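Local coordinates for protein glutathione transferase (Phanerochaete chrysosporium, PDB 4F0C) that binds oxidized glutathione and, as a member of the Ure2p-like glutathione transferases, probably catalyses glutathione-dependent reactions in a wood-degrading fungus, at residues F7-H12 and L30-V35; G18-M23 and A76-I81; I100-W105 and L166-I171. One frame throughout, in Å; residues are numbered along the deposited sequence.

Contact 1 of 3, residues F7-H12 and L30-V35; sequences FTLFNH and LSFETV. With SO4 (sulfate ion), chain D; SO4 (sulfate ion), chain G.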
# COMPACT_ATOMS: atom_id res chain seq x y z
N PHE A 7 15.86 2.84 19.05
CA PHE A 7 14.70 2.18 18.48
C PHE A 7 14.68 0.71 18.82
O PHE A 7 15.74 0.08 18.94
CB PHE A 7 14.71 2.30 16.94
CG PHE A 7 14.69 3.73 16.44
CD1 PHE A 7 13.51 4.48 16.47
CD2 PHE A 7 15.86 4.32 15.97
CE1 PHE A 7 13.48 5.82 15.97
CE2 PHE A 7 15.87 5.62 15.50
CZ PHE A 7 14.67 6.40 15.51
N THR A 8 13.47 0.17 18.98
CA THR A 8 13.27 -1.27 18.87
C THR A 8 12.58 -1.50 17.54
O THR A 8 11.50 -0.93 17.27
CB THR A 8 12.38 -1.85 19.99
OG1 THR A 8 13.02 -1.66 21.25
CG2 THR A 8 12.14 -3.35 19.79
N LEU A 9 13.21 -2.31 16.70
CA LEU A 9 12.60 -2.73 15.45
C LEU A 9 12.11 -4.17 15.60
O LEU A 9 12.91 -5.08 15.81
CB LEU A 9 13.61 -2.66 14.28
CG LEU A 9 13.13 -3.22 12.93
CD1 LEU A 9 11.87 -2.50 12.39
CD2 LEU A 9 14.27 -3.17 11.86
N PHE A 10 10.81 -4.38 15.50
CA PHE A 10 10.29 -5.73 15.47
C PHE A 10 10.39 -6.20 14.02
O PHE A 10 9.83 -5.60 13.11
CB PHE A 10 8.84 -5.77 15.98
CG PHE A 10 8.70 -5.40 17.44
CD1 PHE A 10 8.98 -6.33 18.44
CD2 PHE A 10 8.30 -4.12 17.81
CE1 PHE A 10 8.84 -6.02 19.78
CE2 PHE A 10 8.15 -3.79 19.17
CZ PHE A 10 8.44 -4.74 20.14
N ASN A 11 11.17 -7.26 13.84
CA ASN A 11 11.53 -7.73 12.52
C ASN A 11 11.25 -9.24 12.42
O ASN A 11 10.75 -9.87 13.37
CB ASN A 11 13.03 -7.40 12.29
CG ASN A 11 13.41 -7.29 10.81
OD1 ASN A 11 12.60 -7.58 9.93
ND2 ASN A 11 14.63 -6.86 10.54
N HIS A 12 11.56 -9.82 11.27
CA HIS A 12 11.52 -11.26 11.07
C HIS A 12 12.69 -11.62 10.17
O HIS A 12 13.06 -10.83 9.28
CB HIS A 12 10.20 -11.71 10.40
CG HIS A 12 10.01 -13.20 10.43
ND1 HIS A 12 10.14 -13.99 9.31
CD2 HIS A 12 9.75 -14.04 11.46
CE1 HIS A 12 9.94 -15.25 9.63
NE2 HIS A 12 9.70 -15.31 10.93
N LEU A 30 21.62 5.28 12.78
CA LEU A 30 20.78 5.34 13.99
C LEU A 30 20.90 4.07 14.83
O LEU A 30 21.11 2.99 14.29
CB LEU A 30 19.32 5.57 13.58
CG LEU A 30 19.04 6.96 12.97
CD1 LEU A 30 17.69 7.05 12.21
CD2 LEU A 30 19.12 8.03 14.08
N SER A 31 20.74 4.18 16.15
CA SER A 31 20.92 3.01 17.01
C SER A 31 19.62 2.23 17.20
O SER A 31 18.55 2.81 17.41
CB SER A 31 21.53 3.41 18.36
OG SER A 31 20.62 4.21 19.08
N PHE A 32 19.69 0.90 17.14
CA PHE A 32 18.47 0.12 17.24
C PHE A 32 18.73 -1.30 17.68
O PHE A 32 19.75 -1.90 17.31
CB PHE A 32 17.64 0.13 15.93
CG PHE A 32 18.30 -0.57 14.73
CD1 PHE A 32 19.27 0.09 13.95
CD2 PHE A 32 17.89 -1.85 14.35
CE1 PHE A 32 19.85 -0.54 12.82
CE2 PHE A 32 18.46 -2.48 13.23
CZ PHE A 32 19.44 -1.82 12.46
N GLU A 33 17.83 -1.84 18.50
CA GLU A 33 17.86 -3.27 18.77
C GLU A 33 16.83 -3.92 17.84
O GLU A 33 15.85 -3.28 17.41
CB GLU A 33 17.52 -3.58 20.22
CG GLU A 33 16.12 -3.23 20.57
CD GLU A 33 15.63 -3.91 21.85
OE1 GLU A 33 14.51 -3.58 22.28
OE2 GLU A 33 16.33 -4.77 22.43
N THR A 34 17.08 -5.17 17.50
CA THR A 34 16.17 -5.94 16.65
C THR A 34 15.58 -7.05 17.47
O THR A 34 16.30 -7.80 18.10
CB THR A 34 16.88 -6.51 15.43
OG1 THR A 34 17.34 -5.42 14.63
CG2 THR A 34 15.91 -7.34 14.58
N VAL A 35 14.26 -7.14 17.45
CA VAL A 35 13.54 -8.22 18.09
C VAL A 35 12.83 -9.03 17.01
O VAL A 35 11.95 -8.50 16.31
CB VAL A 35 12.49 -7.69 19.08
CG1 VAL A 35 11.68 -8.87 19.66
CG2 VAL A 35 13.14 -6.85 20.20
S SO4 D . 20.73 -5.89 19.05
O1 SO4 D . 19.65 -6.07 18.07
O2 SO4 D . 20.53 -6.90 20.09
O3 SO4 D . 22.01 -6.10 18.39
O4 SO4 D . 20.74 -4.57 19.67
S SO4 G . 9.00 -18.50 11.80
O1 SO4 G . 7.75 -18.16 11.10
O2 SO4 G . 8.79 -19.72 12.56
O3 SO4 G . 10.06 -18.70 10.81
O4 SO4 G . 9.36 -17.41 12.71
O HOH W 1 16.96 -5.79 11.92

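Contact 2 of 3, residues G18-M23 and A76-I81; sequences GWKVDM and AILLYI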
# COMPACT_ATOMS: atom_id res chain seq x y z
N GLY A 18 10.41 -5.96 7.19
CA GLY A 18 11.14 -5.19 8.19
C GLY A 18 12.52 -4.74 7.72
O GLY A 18 13.10 -3.82 8.29
N TRP A 19 13.05 -5.41 6.69
CA TRP A 19 14.43 -5.11 6.24
C TRP A 19 14.54 -3.76 5.53
O TRP A 19 15.62 -3.19 5.49
CB TRP A 19 14.98 -6.28 5.38
CG TRP A 19 15.12 -7.49 6.28
CD1 TRP A 19 14.24 -8.54 6.40
CD2 TRP A 19 16.13 -7.69 7.29
NE1 TRP A 19 14.67 -9.40 7.39
CE2 TRP A 19 15.83 -8.90 7.95
CE3 TRP A 19 17.28 -6.98 7.67
CZ2 TRP A 19 16.62 -9.41 9.00
CZ3 TRP A 19 18.08 -7.50 8.72
CH2 TRP A 19 17.73 -8.69 9.37
N LYS A 20 13.42 -3.24 5.01
CA LYS A 20 13.41 -1.87 4.51
C LYS A 20 13.83 -0.91 5.61
O LYS A 20 14.61 0.03 5.37
CB LYS A 20 12.00 -1.42 4.09
CG LYS A 20 11.32 -2.27 3.00
CD LYS A 20 9.87 -1.74 2.87
CE LYS A 20 8.95 -2.72 2.13
NZ LYS A 20 7.53 -2.19 2.21
N VAL A 21 13.26 -1.12 6.80
CA VAL A 21 13.52 -0.24 7.92
C VAL A 21 14.95 -0.45 8.43
O VAL A 21 15.64 0.51 8.72
CB VAL A 21 12.53 -0.50 9.06
CG1 VAL A 21 12.82 0.43 10.23
CG2 VAL A 21 11.08 -0.25 8.54
N ASP A 22 15.36 -1.71 8.58
CA ASP A 22 16.75 -2.00 8.92
C ASP A 22 17.73 -1.25 7.99
O ASP A 22 18.69 -0.62 8.45
CB ASP A 22 16.97 -3.52 8.87
CG ASP A 22 18.39 -3.94 9.25
OD1 ASP A 22 19.30 -3.91 8.38
OD2 ASP A 22 18.57 -4.32 10.42
N MET A 23 17.50 -1.32 6.67
CA MET A 23 18.36 -0.60 5.70
C MET A 23 18.43 0.90 6.00
O MET A 23 19.51 1.47 6.04
CB MET A 23 17.81 -0.76 4.28
CG MET A 23 18.10 -2.12 3.68
SD MET A 23 17.25 -2.41 2.11
CE MET A 23 17.56 -4.18 1.95
N ALA A 76 5.29 3.47 6.28
CA ALA A 76 5.03 4.60 7.20
C ALA A 76 6.18 4.78 8.18
O ALA A 76 6.52 5.92 8.54
CB ALA A 76 3.72 4.40 7.95
N ILE A 77 6.77 3.68 8.63
CA ILE A 77 7.98 3.74 9.45
C ILE A 77 9.12 4.48 8.73
O ILE A 77 9.81 5.33 9.35
CB ILE A 77 8.43 2.32 9.87
CG1 ILE A 77 7.36 1.68 10.77
CG2 ILE A 77 9.80 2.35 10.62
CD1 ILE A 77 7.60 0.20 11.02
N LEU A 78 9.30 4.19 7.44
CA LEU A 78 10.33 4.89 6.66
C LEU A 78 10.08 6.40 6.66
O LEU A 78 11.01 7.17 6.87
CB LEU A 78 10.43 4.38 5.22
CG LEU A 78 10.76 2.89 5.00
CD1 LEU A 78 10.67 2.50 3.50
CD2 LEU A 78 12.16 2.53 5.57
N LEU A 79 8.83 6.80 6.44
CA LEU A 79 8.46 8.21 6.46
C LEU A 79 8.70 8.83 7.82
O LEU A 79 9.19 9.96 7.90
CB LEU A 79 6.99 8.39 6.01
CG LEU A 79 6.86 8.21 4.49
CD1 LEU A 79 5.41 7.86 4.10
CD2 LEU A 79 7.32 9.51 3.74
N TYR A 80 8.33 8.12 8.88
CA TYR A 80 8.51 8.61 10.25
C TYR A 80 10.00 8.91 10.48
O TYR A 80 10.37 9.99 10.94
CB TYR A 80 8.04 7.57 11.28
CG TYR A 80 8.37 7.94 12.75
CD1 TYR A 80 7.56 8.80 13.48
CD2 TYR A 80 9.51 7.42 13.37
CE1 TYR A 80 7.86 9.16 14.82
CE2 TYR A 80 9.85 7.78 14.70
CZ TYR A 80 9.02 8.63 15.41
OH TYR A 80 9.33 8.96 16.71
N ILE A 81 10.83 7.94 10.13
CA ILE A 81 12.26 8.09 10.38
C ILE A 81 12.85 9.28 9.61
O ILE A 81 13.63 10.08 10.18
CB ILE A 81 13.02 6.81 10.04
CG1 ILE A 81 12.62 5.70 11.02
CG2 ILE A 81 14.56 7.05 10.13
CD1 ILE A 81 13.08 4.31 10.62

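Contact 3 of 3, residues I100-W105 and L166-I171; sequences IIMTQW and LTIADI. With SO4 (sulfate ion), chain C.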
# COMPACT_ATOMS: atom_id res chain seq x y z
N ILE A 100 5.29 14.79 -2.11
CA ILE A 100 4.08 14.07 -2.49
C ILE A 100 4.40 12.99 -3.53
O ILE A 100 3.79 11.90 -3.54
CB ILE A 100 2.94 14.98 -2.93
CG1 ILE A 100 1.62 14.19 -3.04
CG2 ILE A 100 3.30 15.78 -4.23
CD1 ILE A 100 1.16 13.58 -1.69
N ILE A 101 5.37 13.28 -4.40
CA ILE A 101 5.74 12.27 -5.40
C ILE A 101 6.55 11.14 -4.74
O ILE A 101 6.40 9.97 -5.08
CB ILE A 101 6.52 12.93 -6.58
CG1 ILE A 101 5.61 13.94 -7.29
CG2 ILE A 101 7.08 11.85 -7.55
CD1 ILE A 101 4.25 13.33 -7.79
N MET A 102 7.39 11.48 -3.76
CA MET A 102 8.08 10.41 -3.02
C MET A 102 7.03 9.50 -2.35
O MET A 102 7.16 8.27 -2.32
CB MET A 102 9.06 11.00 -2.01
CG MET A 102 9.97 9.95 -1.34
SD MET A 102 11.09 10.67 -0.13
CE MET A 102 9.96 11.04 1.22
N THR A 103 5.99 10.12 -1.80
CA THR A 103 4.90 9.38 -1.17
C THR A 103 4.12 8.52 -2.17
O THR A 103 3.75 7.37 -1.87
CB THR A 103 3.98 10.34 -0.38
OG1 THR A 103 4.74 10.85 0.70
CG2 THR A 103 2.75 9.64 0.19
N GLN A 104 3.86 9.07 -3.34
CA GLN A 104 3.22 8.31 -4.41
C GLN A 104 4.01 7.02 -4.72
O GLN A 104 3.43 5.94 -4.80
CB GLN A 104 3.18 9.17 -5.67
CG GLN A 104 2.71 8.46 -6.96
CD GLN A 104 3.06 9.29 -8.17
OE1 GLN A 104 2.26 10.12 -8.61
NE2 GLN A 104 4.32 9.12 -8.69
N TRP A 105 5.33 7.13 -4.91
CA TRP A 105 6.14 5.96 -5.19
C TRP A 105 6.14 4.98 -4.01
O TRP A 105 6.15 3.77 -4.23
CB TRP A 105 7.56 6.36 -5.60
CG TRP A 105 7.56 6.82 -7.05
CD1 TRP A 105 7.56 8.11 -7.50
CD2 TRP A 105 7.50 5.98 -8.20
NE1 TRP A 105 7.53 8.13 -8.88
CE2 TRP A 105 7.48 6.83 -9.33
CE3 TRP A 105 7.48 4.59 -8.39
CZ2 TRP A 105 7.45 6.34 -10.65
CZ3 TRP A 105 7.43 4.08 -9.71
CH2 TRP A 105 7.39 4.96 -10.82
N LEU A 166 18.83 9.72 -4.44
CA LEU A 166 18.42 8.54 -3.70
C LEU A 166 17.49 8.94 -2.55
O LEU A 166 17.82 9.86 -1.79
CB LEU A 166 19.68 7.86 -3.13
CG LEU A 166 19.42 6.80 -2.07
CD1 LEU A 166 18.79 5.59 -2.72
CD2 LEU A 166 20.77 6.42 -1.40
N THR A 167 16.33 8.29 -2.43
CA THR A 167 15.44 8.51 -1.27
C THR A 167 14.85 7.19 -0.76
O THR A 167 15.10 6.11 -1.33
CB THR A 167 14.22 9.41 -1.63
OG1 THR A 167 13.38 8.73 -2.58
CG2 THR A 167 14.69 10.76 -2.23
N ILE A 168 14.06 7.26 0.30
CA ILE A 168 13.38 6.07 0.79
C ILE A 168 12.42 5.49 -0.27
O ILE A 168 12.07 4.32 -0.17
CB ILE A 168 12.63 6.32 2.12
CG1 ILE A 168 11.76 7.60 2.03
CG2 ILE A 168 13.68 6.45 3.25
CD1 ILE A 168 10.66 7.67 3.16
N ALA A 169 12.02 6.28 -1.27
CA ALA A 169 11.20 5.69 -2.34
C ALA A 169 11.99 4.56 -3.00
O ALA A 169 11.47 3.47 -3.17
CB ALA A 169 10.73 6.70 -3.38
N ASP A 170 13.26 4.81 -3.34
CA ASP A 170 14.08 3.76 -3.97
C ASP A 170 14.34 2.64 -2.99
O ASP A 170 14.22 1.45 -3.33
CB ASP A 170 15.42 4.33 -4.46
CG ASP A 170 15.24 5.58 -5.31
OD1 ASP A 170 14.94 5.43 -6.52
OD2 ASP A 170 15.33 6.71 -4.76
N ILE A 171 14.69 3.01 -1.75
CA ILE A 171 15.12 2.00 -0.79
C ILE A 171 13.98 1.02 -0.51
O ILE A 171 14.21 -0.18 -0.33
CB ILE A 171 15.62 2.64 0.53
CG1 ILE A 171 16.88 3.48 0.25
CG2 ILE A 171 15.90 1.57 1.61
CD1 ILE A 171 17.30 4.33 1.48
S SO4 C . 6.33 10.39 -11.73
O1 SO4 C . 5.12 9.62 -11.41
O2 SO4 C . 6.07 11.81 -11.63
O3 SO4 C . 7.43 10.22 -10.76
O4 SO4 C . 6.75 9.97 -13.04

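Contact 1 of 3, residues F7-H12 and L30-V35
Thr-8 and Glu-33 meet because OG1 of Thr-8 lies beside its own backbone N (chi1 -63°), while CG of Glu-33 stands between N and carbonyl carbon (chi1 66°) and the chain beyond it is extended. The two side chains then run alongside each other, and the Thr-8 hydroxyl donates to the anti lone pair of Glu-33 OE1, with OG1 and OE1 2.6 Å apart. The same hydroxyl is also hydrogen-bonded to His-64, so two polar partners fix its rotation. Thr-8 CG2 touches Val-35 CG2 at 3.7 Å, and Val-35 CB lies 3.8 Å from CD1 of the Phe-10 ring. Beneath these side chains, strands 7-11 and 32-36 pair in parallel as the two strands of the beta-alpha-beta unit that opens the thioredoxin-like domain, with helix 18-28 as the crossover. Glu-33 O receives Leu-9 N at 2.9 Å in an almost straight bond (179°). On the sheet face turned to that helix, Phe-7 and Phe-32 meet CB to CB at 3.8 Å, and Leu-30 CB sits at the edge of the Phe-7 ring. At the end of strand 7-11, Asn-11 CB packs on Thr-34 CG2, and one water joins Asn-11 ND2 to Thr-34 OG1.

Contact 2 of 3, residues G18-M23 and A76-I81
Val-21 presents both of its methyls to Ile-77 CG2: CG1, anti to the valine's backbone N (chi1 180°), and CG2, beside that N, each lie 3.6 Å from the isoleucine methyl. The two side chains cross at about a right angle, with the isoleucine methyl itself anti to the Ile-77 backbone N. One turn on, Ile-81 extends its CG1-CD1 arm (chi2 168°), bringing CD1 to 3.9 Å from Val-21 CG1. Leu-78 turns its CD2 to the backbone, 3.5 Å from Lys-20 O. Helices 18-28 and 74-85 thus pack side by side within the thioredoxin-like N-terminal domain of the glutathione transferase fold, their short segments running nearly parallel at 17° with axes 9.6 Å apart. With an alanine at Val-21 the two methyls go, and Ile-77 CG2 would probably lose its close neighbours in 18-23 and Ile-81 CD1 one of several contacts on helix 18-28. Lys-20 belongs to the pocket for oxidized glutathione. Its CB approaches Leu-78 CD1, but the extended chain leaves 76-81 and carries NZ to the start of the same helix, to a salt bridge with Asp-75 and a hydrogen bond with Ser-74, and to Gln-109, three partners that fix the ammonium.

Contact 3 of 3, residues I100-W105 and L166-I171
Met-102 packs on Thr-167 and Ile-168 and provides most of the apolar contact, its CG anti to the backbone N (chi1 -172°) and the chain straight as far as the sulfur. SD comes within 3.7 Å of Thr-167 CB and 3.8 Å of Ile-168 CG1; the bend at chi3 (73°) then carries CE across the Ile-168 side chain, at about a right angle. Ala-169 CB lies 3.9 Å from both Met-102 CG and Trp-105 CB, a small methyl that probably allows the two backbones to come close, with the CA atoms of Met-102 and Ala-169 5.7 Å apart. Hydrogen bonding is found within the segments and to groups outside them, not between the two. Thr-167 is the N-cap of helix 168-172: OG1 accepts from Ala-169 N, and Asp-170 OD2 accepts from Thr-167 N at 3.0 Å, making a capping box. Further hydrogen bonds go to a sulfate, probably from the crystallisation liquor, which Arg-158 also binds: Trp-105 NE1 donates in the ring plane to O3 at 2.8 Å and Gln-104 NE2 to O1. Trp-72 of the second subunit reaches the same ion and meets the Trp-105 ring edge-to-face. Helix 96-126 is flanked by that subunit and by helix 168-172, whose Ile-168 also packs on helices 74-85 and 18-28.

Helix 18-28, which supplies half of contact 2, is the crossover between the two strands of contact 1. The centres of these contacts are about 10 Å apart, and they touch through Trp-19 NE1, probably hydrogen-bonded to His-12 O at 2.9 Å. Contact 2 lies about 12 Å, centre to centre, from contact 3, and Leu-79 CD2 meets Met-102 CE at 4.0 Å, bringing the N-terminal domain against the helical one. Contacts 1 and 3 do not touch: their centres are about 22 Å apart and their nearest atoms about 10 Å. Oxidized glutathione comes within about 4 Å of the Lys-20 side chain, and about 7 and 11 Å of the side chains of Asn-11 and Trp-105. Contacts 2 and 3 both adjoin the second subunit.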